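Local coordinates for centrosomal protein of 104 kDa (Homo sapiens, PDB 5LPH) that interacts with tubulin through its TOG domain and is required for ciliogenesis and for the integrity of the ciliary tip, at residues A92-I104 / H136-R148. Numbering follows the deposited sequence.
Sequences ASVFLVRRAIKDI and HCVERTIPVLLTR
The guanidinium of Arg98 is sandwiched between Val144 CG2 on one face and the guanidinium of Arg140 on the other, the two flat groups stacked with centres 3.8 Å apart and planes 17° from parallel. At its edge, Arg98 NH1 donates to Arg140 O (2.7 Å): the kink leaves this carbonyl without the usual bond from Val144 N, and Arg98, its chain extended from CG to NE, takes that place. Arg148 bends at chi2 and chi3, which brings its guanidinium edge to Ile101 O (Arg148 NH1 to Ile101 O 2.7 Å); NH1 also bonds weakly to Asp103 O, while NH2 salt-bridges Asp151. Between these polar ends the filling is largely apolar. Val94 is a knob among His136, Cys137, Arg140 and Thr141, its CG2 3.7 Å from Cys137 SG. Beta-branched Ile101 splits its contacts: CD1 meets Thr141 CB, while CG2 meets Val144 CG1 and Leu145 CD1. Thr141 can face this layer because its OG1 bonds back to Cys137 O. Segments 92-100 and 136-147, on neighbouring helices 83-100 and 131-147 of the HEAT-repeat TOG domain, run nearly parallel (6°). Two arginines satisfy main-chain carbonyls at the kink and in the Ala100-Asp103 turn, and the Arg98-Arg140 O bond probably offsets part of the stacked cations' repulsion.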
ATOM      1  N   ALA A  92     -12.829  -8.474  11.709  1.00 43.95           N
ATOM      2  CA  ALA A  92     -12.474  -7.884  13.001  1.00 42.16           C
ATOM      3  C   ALA A  92     -10.955  -7.782  13.162  1.00 41.31           C
ATOM      4  O   ALA A  92     -10.447  -6.794  13.693  1.00 39.40           O
ATOM      5  CB  ALA A  92     -13.059  -8.707  14.130  1.00 41.35           C
ATOM      6  N   SER A  93     -10.245  -8.811  12.706  1.00 40.45           N
ATOM      7  CA  SER A  93      -8.787  -8.824  12.736  1.00 41.44           C
ATOM      8  C   SER A  93      -8.177  -7.768  11.818  1.00 41.67           C
ATOM      9  O   SER A  93      -7.218  -7.098  12.199  1.00 44.26           O
ATOM     10  CB  SER A  93      -8.255 -10.211  12.386  1.00 40.67           C
ATOM     11  OG  SER A  93      -8.728 -11.147  13.334  1.00 40.33           O
ATOM     12  N   VAL A  94      -8.747  -7.609  10.628  1.00 40.88           N
ATOM     13  CA  VAL A  94      -8.313  -6.567   9.696  1.00 40.12           C
ATOM     14  C   VAL A  94      -8.544  -5.166  10.275  1.00 40.16           C
ATOM     15  O   VAL A  94      -7.720  -4.269  10.066  1.00 40.29           O
ATOM     16  CB  VAL A  94      -8.979  -6.739   8.306  1.00 39.65           C
ATOM     17  CG1 VAL A  94      -8.773  -5.514   7.426  1.00 40.23           C
ATOM     18  CG2 VAL A  94      -8.414  -7.970   7.611  1.00 39.08           C
ATOM     19  N   PHE A  95      -9.651  -4.985  10.996  1.00 39.05           N
ATOM     20  CA  PHE A  95      -9.932  -3.723  11.698  1.00 38.02           C
ATOM     21  C   PHE A  95      -8.805  -3.355  12.686  1.00 37.81           C
ATOM     22  O   PHE A  95      -8.382  -2.199  12.742  1.00 37.62           O
ATOM     23  CB  PHE A  95     -11.305  -3.781  12.400  1.00 37.05           C
ATOM     24  CG  PHE A  95     -11.581  -2.612  13.311  1.00 36.46           C
ATOM     25  CD1 PHE A  95     -11.237  -2.667  14.658  1.00 36.08           C
ATOM     26  CD2 PHE A  95     -12.190  -1.463  12.828  1.00 36.19           C
ATOM     27  CE1 PHE A  95     -11.481  -1.594  15.500  1.00 36.23           C
ATOM     28  CE2 PHE A  95     -12.443  -0.385  13.667  1.00 36.80           C
ATOM     29  CZ  PHE A  95     -12.085  -0.452  15.006  1.00 36.23           C
ATOM     30  N   LEU A  96      -8.331  -4.335  13.453  1.00 37.90           N
ATOM     31  CA  LEU A  96      -7.226  -4.119  14.397  1.00 38.34           C
ATOM     32  C   LEU A  96      -5.866  -3.944  13.708  1.00 39.59           C
ATOM     33  O   LEU A  96      -5.073  -3.110  14.138  1.00 39.47           O
ATOM     34  CB  LEU A  96      -7.161  -5.241  15.439  1.00 37.64           C
ATOM     35  CG  LEU A  96      -8.303  -5.296  16.459  1.00 37.09           C
ATOM     36  CD1 LEU A  96      -8.084  -6.465  17.398  1.00 36.88           C
ATOM     37  CD2 LEU A  96      -8.432  -4.007  17.260  1.00 36.59           C
ATOM     38  N   VAL A  97      -5.606  -4.716  12.651  1.00 41.01           N
ATOM     39  CA  VAL A  97      -4.387  -4.548  11.842  1.00 41.74           C
ATOM     40  C   VAL A  97      -4.285  -3.128  11.291  1.00 42.52           C
ATOM     41  O   VAL A  97      -3.238  -2.493  11.385  1.00 43.13           O
ATOM     42  CB  VAL A  97      -4.322  -5.584  10.693  1.00 43.09           C
ATOM     43  CG1 VAL A  97      -3.345  -5.175   9.589  1.00 42.80           C
ATOM     44  CG2 VAL A  97      -3.941  -6.944  11.255  1.00 42.72           C
ATOM     45  N   ARG A  98      -5.389  -2.631  10.750  1.00 43.91           N
ATOM     46  CA  ARG A  98      -5.454  -1.284  10.179  1.00 46.00           C
ATOM     47  C   ARG A  98      -5.008  -0.184  11.153  1.00 45.25           C
ATOM     48  O   ARG A  98      -4.300   0.740  10.765  1.00 45.46           O
ATOM     49  CB  ARG A  98      -6.879  -1.008   9.683  1.00 47.22           C
ATOM     50  CG  ARG A  98      -7.084   0.308   8.960  1.00 49.31           C
ATOM     51  CD  ARG A  98      -8.541   0.473   8.574  1.00 50.94           C
ATOM     52  NE  ARG A  98      -8.872   1.866   8.275  1.00 51.74           N
ATOM     53  CZ  ARG A  98      -8.764   2.451   7.081  1.00 55.74           C
ATOM     54  NH1 ARG A  98      -8.314   1.783   6.016  1.00 59.00           N
ATOM     55  NH2 ARG A  98      -9.112   3.727   6.945  1.00 56.09           N
ATOM     56  N   ARG A  99      -5.435  -0.272  12.406  1.00 46.84           N
ATOM     57  CA  ARG A  99      -5.051   0.729  13.406  1.00 48.81           C
ATOM     58  C   ARG A  99      -3.598   0.518  13.878  1.00 44.91           C
ATOM     59  O   ARG A  99      -2.844   1.485  14.011  1.00 42.99           O
ATOM     60  CB  ARG A  99      -6.100   0.818  14.517  1.00 51.68           C
ATOM     61  CG  ARG A  99      -6.219  -0.340  15.480  1.00 55.76           C
ATOM     62  CD  ARG A  99      -7.144   0.014  16.634  1.00 58.95           C
ATOM     63  NE  ARG A  99      -6.468   0.740  17.722  1.00 59.42           N
ATOM     64  CZ  ARG A  99      -6.567   2.049  17.993  1.00 60.51           C
ATOM     65  NH1 ARG A  99      -7.329   2.874  17.271  1.00 61.25           N
ATOM     66  NH2 ARG A  99      -5.890   2.545  19.029  1.00 60.88           N
ATOM     67  N   ALA A 100      -3.186  -0.741  14.017  1.00 41.35           N
ATOM     68  CA  ALA A 100      -1.815  -1.079  14.410  1.00 40.14           C
ATOM     69  C   ALA A 100      -0.739  -0.738  13.364  1.00 40.65           C
ATOM     70  O   ALA A 100       0.428  -0.572  13.723  1.00 38.82           O
ATOM     71  CB  ALA A 100      -1.719  -2.546  14.788  1.00 39.38           C
ATOM     72  N   ILE A 101      -1.120  -0.626  12.090  1.00 39.17           N
ATOM     73  CA  ILE A 101      -0.211  -0.112  11.056  1.00 38.18           C
ATOM     74  C   ILE A 101       0.204   1.343  11.334  1.00 37.80           C
ATOM     75  O   ILE A 101       1.296   1.753  10.944  1.00 37.04           O
ATOM     76  CB  ILE A 101      -0.803  -0.287   9.631  1.00 37.84           C
ATOM     77  CG1 ILE A 101      -0.779  -1.771   9.242  1.00 38.26           C
ATOM     78  CG2 ILE A 101      -0.011   0.493   8.592  1.00 37.91           C
ATOM     79  CD1 ILE A 101      -1.683  -2.132   8.079  1.00 38.97           C
ATOM     80  N   LYS A 102      -0.649   2.108  12.015  1.00 38.78           N
ATOM     81  CA  LYS A 102      -0.307   3.471  12.453  1.00 41.58           C
ATOM     82  C   LYS A 102       0.388   3.552  13.833  1.00 39.63           C
ATOM     83  O   LYS A 102       0.490   4.641  14.393  1.00 39.83           O
ATOM     84  CB  LYS A 102      -1.568   4.359  12.456  1.00 45.71           C
ATOM     85  CG  LYS A 102      -2.041   4.791  11.074  1.00 50.16           C
ATOM     86  CD  LYS A 102      -3.423   5.440  11.114  1.00 54.05           C
ATOM     87  CE  LYS A 102      -4.535   4.397  11.183  1.00 57.14           C
ATOM     88  NZ  LYS A 102      -5.903   4.977  11.048  1.00 59.18           N
ATOM     89  N   ASP A 103       0.881   2.437  14.380  1.00 38.44           N
ATOM     90  CA  ASP A 103       1.390   2.448  15.761  1.00 40.11           C
ATOM     91  C   ASP A 103       2.677   3.264  15.902  1.00 38.99           C
ATOM     92  O   ASP A 103       3.502   3.298  14.992  1.00 40.42           O
ATOM     93  CB  ASP A 103       1.620   1.033  16.312  1.00 40.37           C
ATOM     94  CG  ASP A 103       1.538   0.984  17.832  1.00 42.85           C
ATOM     95  OD1 ASP A 103       0.405   0.861  18.353  1.00 42.47           O
ATOM     96  OD2 ASP A 103       2.590   1.079  18.510  1.00 43.34           O
ATOM     97  N   ILE A 104       2.827   3.910  17.057  1.00 37.20           N
ATOM     98  CA  ILE A 104       4.011   4.728  17.371  1.00 36.09           C
ATOM     99  C   ILE A 104       5.236   3.914  17.834  1.00 34.52           C
ATOM    100  O   ILE A 104       6.300   4.490  18.054  1.00 34.55           O
ATOM    101  CB  ILE A 104       3.674   5.843  18.403  1.00 36.79           C
ATOM    102  CG1 ILE A 104       3.232   5.262  19.762  1.00 37.47           C
ATOM    103  CG2 ILE A 104       2.586   6.756  17.846  1.00 37.10           C
ATOM    104  CD1 ILE A 104       3.010   6.304  20.844  1.00 37.86           C
ATOM    105  N   HIS A 136     -10.751  -7.339   0.493  1.00 46.70           N
ATOM    106  CA  HIS A 136     -11.049  -6.587   1.716  1.00 48.07           C
ATOM    107  C   HIS A 136      -9.785  -6.315   2.565  1.00 45.95           C
ATOM    108  O   HIS A 136      -9.574  -5.188   3.004  1.00 42.67           O
ATOM    109  CB  HIS A 136     -12.124  -7.299   2.545  1.00 49.33           C
ATOM    110  CG  HIS A 136     -12.501  -6.563   3.792  1.00 50.51           C
ATOM    111  ND1 HIS A 136     -13.374  -5.496   3.796  1.00 50.79           N
ATOM    112  CD2 HIS A 136     -12.103  -6.731   5.073  1.00 51.24           C
ATOM    113  CE1 HIS A 136     -13.505  -5.044   5.030  1.00 50.61           C
ATOM    114  NE2 HIS A 136     -12.745  -5.778   5.823  1.00 51.62           N
ATOM    115  N   CYS A 137      -8.953  -7.337   2.767  1.00 44.29           N
ATOM    116  CA  CYS A 137      -7.678  -7.178   3.478  1.00 45.61           C
ATOM    117  C   CYS A 137      -6.797  -6.116   2.837  1.00 45.54           C
ATOM    118  O   CYS A 137      -6.265  -5.232   3.514  1.00 44.17           O
ATOM    119  CB  CYS A 137      -6.905  -8.494   3.515  1.00 46.49           C
ATOM    120  SG  CYS A 137      -7.715  -9.791   4.467  1.00 48.89           S
ATOM    121  N   VAL A 138      -6.677  -6.201   1.517  1.00 45.07           N
ATOM    122  CA  VAL A 138      -5.834  -5.293   0.755  1.00 43.95           C
ATOM    123  C   VAL A 138      -6.372  -3.855   0.787  1.00 43.66           C
ATOM    124  O   VAL A 138      -5.616  -2.925   1.079  1.00 42.61           O
ATOM    125  CB  VAL A 138      -5.653  -5.808  -0.692  1.00 44.69           C
ATOM    126  CG1 VAL A 138      -4.987  -4.767  -1.573  1.00 44.87           C
ATOM    127  CG2 VAL A 138      -4.827  -7.086  -0.684  1.00 44.27           C
ATOM    128  N   GLU A 139      -7.663  -3.679   0.507  1.00 44.92           N
ATOM    129  CA  GLU A 139      -8.269  -2.334   0.428  1.00 47.80           C
ATOM    130  C   GLU A 139      -8.269  -1.574   1.755  1.00 46.83           C
ATOM    131  O   GLU A 139      -8.144  -0.353   1.766  1.00 46.58           O
ATOM    132  CB  GLU A 139      -9.705  -2.405  -0.123  1.00 51.82           C
ATOM    133  CG  GLU A 139      -9.791  -2.842  -1.581  1.00 56.48           C
ATOM    134  CD  GLU A 139     -11.192  -3.268  -2.020  1.00 60.89           C
ATOM    135  OE1 GLU A 139     -11.914  -3.887  -1.208  1.00 62.09           O
ATOM    136  OE2 GLU A 139     -11.570  -3.009  -3.189  1.00 63.51           O
ATOM    137  N   ARG A 140      -8.425  -2.293   2.863  1.00 46.96           N
ATOM    138  CA  ARG A 140      -8.436  -1.672   4.192  1.00 46.44           C
ATOM    139  C   ARG A 140      -7.056  -1.355   4.759  1.00 45.84           C
ATOM    140  O   ARG A 140      -6.967  -0.518   5.654  1.00 46.67           O
ATOM    141  CB  ARG A 140      -9.194  -2.556   5.191  1.00 47.62           C
ATOM    142  CG  ARG A 140     -10.666  -2.789   4.869  1.00 48.09           C
ATOM    143  CD  ARG A 140     -11.464  -1.499   4.808  1.00 48.69           C
ATOM    144  NE  ARG A 140     -11.523  -0.805   6.093  1.00 49.89           N
ATOM    145  CZ  ARG A 140     -11.877   0.472   6.265  1.00 51.17           C
ATOM    146  NH1 ARG A 140     -12.186   1.255   5.231  1.00 52.90           N
ATOM    147  NH2 ARG A 140     -11.914   0.980   7.491  1.00 52.90           N
ATOM    148  N   THR A 141      -6.000  -2.009   4.259  1.00 43.74           N
ATOM    149  CA  THR A 141      -4.647  -1.869   4.817  1.00 42.57           C
ATOM    150  C   THR A 141      -3.652  -1.121   3.937  1.00 42.62           C
ATOM    151  O   THR A 141      -2.838  -0.365   4.469  1.00 41.92           O
ATOM    152  CB  THR A 141      -4.034  -3.234   5.174  1.00 41.89           C
ATOM    153  OG1 THR A 141      -3.935  -4.050   4.004  1.00 43.42           O
ATOM    154  CG2 THR A 141      -4.881  -3.935   6.220  1.00 41.69           C
ATOM    155  N   ILE A 142      -3.697  -1.317   2.617  1.00 44.38           N
ATOM    156  CA  ILE A 142      -2.668  -0.729   1.738  1.00 46.27           C
ATOM    157  C   ILE A 142      -2.619   0.809   1.782  1.00 44.46           C
ATOM    158  O   ILE A 142      -1.526   1.367   1.851  1.00 41.48           O
ATOM    159  CB  ILE A 142      -2.701  -1.275   0.262  1.00 49.49           C
ATOM    160  CG1 ILE A 142      -1.549  -0.727  -0.591  1.00 49.62           C
ATOM    161  CG2 ILE A 142      -3.928  -0.863  -0.533  1.00 51.51           C
ATOM    162  CD1 ILE A 142      -0.175  -1.031  -0.077  1.00 52.12           C
ATOM    163  N   PRO A 143      -3.786   1.496   1.779  1.00 43.92           N
ATOM    164  CA  PRO A 143      -3.727   2.966   1.854  1.00 43.97           C
ATOM    165  C   PRO A 143      -3.100   3.496   3.152  1.00 44.66           C
ATOM    166  O   PRO A 143      -2.392   4.502   3.131  1.00 44.33           O
ATOM    167  CB  PRO A 143      -5.203   3.389   1.757  1.00 43.72           C
ATOM    168  CG  PRO A 143      -5.916   2.207   1.201  1.00 45.02           C
ATOM    169  CD  PRO A 143      -5.185   1.032   1.772  1.00 44.45           C
ATOM    170  N   VAL A 144      -3.351   2.805   4.258  1.00 43.89           N
ATOM    171  CA  VAL A 144      -2.793   3.187   5.552  1.00 44.18           C
ATOM    172  C   VAL A 144      -1.294   2.876   5.575  1.00 43.40           C
ATOM    173  O   VAL A 144      -0.499   3.632   6.137  1.00 41.77           O
ATOM    174  CB  VAL A 144      -3.507   2.461   6.710  1.00 45.80           C
ATOM    175  CG1 VAL A 144      -2.938   2.902   8.048  1.00 46.95           C
ATOM    176  CG2 VAL A 144      -5.004   2.748   6.668  1.00 46.62           C
ATOM    177  N   LEU A 145      -0.919   1.764   4.953  1.00 42.34           N
ATOM    178  CA  LEU A 145       0.481   1.385   4.831  1.00 43.28           C
ATOM    179  C   LEU A 145       1.273   2.353   3.944  1.00 43.32           C
ATOM    180  O   LEU A 145       2.441   2.626   4.226  1.00 42.78           O
ATOM    181  CB  LEU A 145       0.581  -0.047   4.308  1.00 45.07           C
ATOM    182  CG  LEU A 145       1.842  -0.857   4.591  1.00 48.32           C
ATOM    183  CD1 LEU A 145       2.327  -0.769   6.033  1.00 50.75           C
ATOM    184  CD2 LEU A 145       1.573  -2.303   4.238  1.00 49.95           C
ATOM    185  N   LEU A 146       0.633   2.885   2.898  1.00 44.28           N
ATOM    186  CA  LEU A 146       1.252   3.919   2.048  1.00 45.24           C
ATOM    187  C   LEU A 146       1.538   5.219   2.796  1.00 44.32           C
ATOM    188  O   LEU A 146       2.533   5.871   2.503  1.00 43.92           O
ATOM    189  CB  LEU A 146       0.409   4.237   0.805  1.00 45.57           C
ATOM    190  CG  LEU A 146       0.587   3.341  -0.423  1.00 46.76           C
ATOM    191  CD1 LEU A 146      -0.497   3.684  -1.439  1.00 47.08           C
ATOM    192  CD2 LEU A 146       1.973   3.485  -1.043  1.00 45.14           C
ATOM    193  N   THR A 147       0.670   5.602   3.733  1.00 43.72           N
ATOM    194  CA  THR A 147       0.944   6.755   4.606  1.00 44.63           C
ATOM    195  C   THR A 147       2.226   6.564   5.434  1.00 43.09           C
ATOM    196  O   THR A 147       2.976   7.520   5.617  1.00 42.00           O
ATOM    197  CB  THR A 147      -0.222   7.104   5.556  1.00 45.97           C
ATOM    198  OG1 THR A 147      -0.594   5.948   6.307  1.00 49.41           O
ATOM    199  CG2 THR A 147      -1.420   7.625   4.778  1.00 45.57           C
ATOM    200  N   ARG A 148       2.492   5.336   5.892  1.00 42.28           N
ATOM    201  CA  ARG A 148       3.740   5.028   6.611  1.00 42.62           C
ATOM    202  C   ARG A 148       5.013   5.073   5.748  1.00 43.37           C
ATOM    203  O   ARG A 148       6.117   5.109   6.300  1.00 41.77           O
ATOM    204  CB  ARG A 148       3.674   3.663   7.326  1.00 43.05           C
ATOM    205  CG  ARG A 148       2.582   3.479   8.383  1.00 43.25           C
ATOM    206  CD  ARG A 148       2.443   4.618   9.389  1.00 43.27           C
ATOM    207  NE  ARG A 148       3.649   4.888  10.182  1.00 44.50           N
ATOM    208  CZ  ARG A 148       4.027   4.251  11.297  1.00 43.59           C
ATOM    209  NH1 ARG A 148       3.329   3.238  11.803  1.00 43.83           N
ATOM    210  NH2 ARG A 148       5.139   4.630  11.917  1.00 43.72           N
TER